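PDB 2E4T: endoglucanase, which hydrolyses internal beta-1,4-glucosidic bonds in cellulose and probably also in xyloglucan, through its family 44 catalytic module. Local coordinates for residues Ala188-Ser191 with Ile197-Asp200. Numbering follows the deposited sequence.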
loop_
_atom_site.group_PDB
_atom_site.type_symbol
_atom_site.label_atom_id
_atom_site.label_comp_id
_atom_site.label_asym_id
_atom_site.label_seq_id
_atom_site.Cartn_x
_atom_site.Cartn_y
_atom_site.Cartn_z
ATOM N N ALA A 188 -5.068 -9.860 13.262
ATOM C CA ALA A 188 -5.441 -9.491 14.604
ATOM C C ALA A 188 -6.879 -9.005 14.705
ATOM O O ALA A 188 -7.396 -8.886 15.830
ATOM C CB ALA A 188 -4.468 -8.490 15.217
ATOM N N LEU A 189 -7.507 -8.730 13.562
ATOM C CA LEU A 189 -8.953 -8.398 13.532
ATOM C C LEU A 189 -9.791 -9.598 13.060
ATOM O O LEU A 189 -11.018 -9.452 13.001
ATOM C CB LEU A 189 -9.240 -7.165 12.704
ATOM C CG LEU A 189 -8.615 -5.876 13.265
ATOM C CD1 LEU A 189 -9.084 -4.683 12.444
ATOM C CD2 LEU A 189 -8.909 -5.660 14.747
ATOM N N TRP A 190 -9.219 -10.775 12.805
ATOM C CA TRP A 190 -10.053 -11.901 12.381
ATOM C C TRP A 190 -11.211 -12.119 13.356
ATOM O O TRP A 190 -12.358 -12.378 12.932
ATOM C CB TRP A 190 -9.233 -13.182 12.261
ATOM C CG TRP A 190 -8.359 -13.289 11.077
ATOM C CD1 TRP A 190 -8.464 -12.629 9.880
ATOM C CD2 TRP A 190 -7.264 -14.208 10.931
ATOM N NE1 TRP A 190 -7.483 -13.055 8.997
ATOM C CE2 TRP A 190 -6.738 -14.044 9.615
ATOM C CE3 TRP A 190 -6.673 -15.141 11.787
ATOM C CZ2 TRP A 190 -5.645 -14.802 9.157
ATOM C CZ3 TRP A 190 -5.589 -15.897 11.333
ATOM C CH2 TRP A 190 -5.095 -15.731 10.030
ATOM N N SER A 191 -10.918 -12.101 14.666
ATOM C CA SER A 191 -11.971 -12.428 15.625
ATOM C C SER A 191 -13.045 -11.319 15.755
ATOM O O SER A 191 -14.100 -11.589 16.350
ATOM C CB SER A 191 -11.343 -12.682 16.985
ATOM O OG SER A 191 -10.618 -11.509 17.393
ATOM N N ILE A 197 -15.730 -17.240 11.091
ATOM C CA ILE A 197 -14.614 -18.054 10.580
ATOM C C ILE A 197 -13.613 -18.364 11.669
ATOM O O ILE A 197 -13.136 -19.508 11.791
ATOM C CB ILE A 197 -13.911 -17.290 9.410
ATOM C CG1 ILE A 197 -14.855 -17.106 8.245
ATOM C CG2 ILE A 197 -12.618 -18.074 9.003
ATOM C CD1 ILE A 197 -14.282 -16.324 7.072
ATOM N N HIS A 198 -13.268 -17.345 12.483
ATOM C CA HIS A 198 -12.132 -17.430 13.395
ATOM C C HIS A 198 -12.504 -16.720 14.685
ATOM O O HIS A 198 -12.039 -15.602 14.968
ATOM C CB HIS A 198 -10.916 -16.771 12.744
ATOM C CG HIS A 198 -9.625 -17.032 13.440
ATOM N ND1 HIS A 198 -9.292 -16.546 14.686
ATOM C CD2 HIS A 198 -8.561 -17.743 13.017
ATOM C CE1 HIS A 198 -8.072 -16.976 15.021
ATOM N NE2 HIS A 198 -7.614 -17.696 14.000
ATOM N N PRO A 199 -13.355 -17.338 15.513
ATOM C CA PRO A 199 -13.860 -16.674 16.702
ATOM C C PRO A 199 -12.807 -16.321 17.740
ATOM O O PRO A 199 -13.022 -15.386 18.537
ATOM C CB PRO A 199 -14.880 -17.678 17.284
ATOM C CG PRO A 199 -14.429 -19.045 16.725
ATOM C CD PRO A 199 -13.998 -18.673 15.317
ATOM N N ASP A 200 -11.728 -17.094 17.826
ATOM C CA ASP A 200 -10.749 -16.862 18.873
ATOM C C ASP A 200 -9.771 -15.746 18.446
ATOM O O ASP A 200 -9.412 -15.643 17.258
ATOM C CB ASP A 200 -9.993 -18.156 19.179
ATOM C CG ASP A 200 -10.919 -19.253 19.712
ATOM O OD1 ASP A 200 -11.948 -18.911 20.364
ATOM O OD2 ASP A 200 -10.577 -20.450 19.500
HETATM O O HOH W 1 -14.924 -13.505 18.139
#
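H198 meets W190 through the two aromatic rings. CB of each residue points toward the other segment. CD2 of H198 comes within 3.4 Å of CE3 of W190, on the six-membered half of the indole. CE3 lies over one face of the imidazole, displaced toward the ring's rim. The pair is oblique: the planes are inclined at 47°, with the centroids of the imidazole and the six-membered ring 4.9 Å apart. The imidazole gets there because CG of H198 is anti to its backbone N (chi1 -168°). NE2 of H198 is hydrogen-bonded to OE2 of E206 in helix 204-221. ND1 gives a weak, bent bond of 2.7 Å to the backbone O of D200, which lies in the plane of the imidazole at its edge. On the indole side, NE1 of W190 is held by OD1 of D184.

H198 O receives a CA-H...O contact from S191 CA, 3.2 Å away. At P199 a water joins the two backbones: it donates to P199 O and to S191 O, at 2.7 Å from each. P199 O also touches CB of S191. At D200 the backbone O packs against the same S191 CB, 3.5 Å away. OG of S191 is hydrogen-bonded to OD1 of N201, the residue just after D200.

The contact folds the loop after helix 190-193 back onto the start of that helix in the TIM-barrel module, away from the zinc and calcium sites. No direct hydrogen bond crosses between the two segments. Ring packing, a CH...O contact, the packing of S191 CB against the carbonyls of P199 and D200 and one bridging water join them. E206 and D200 probably fix the rotation of the imidazole over W190, and the carboxylate at NE2 may stabilise a protonated ring.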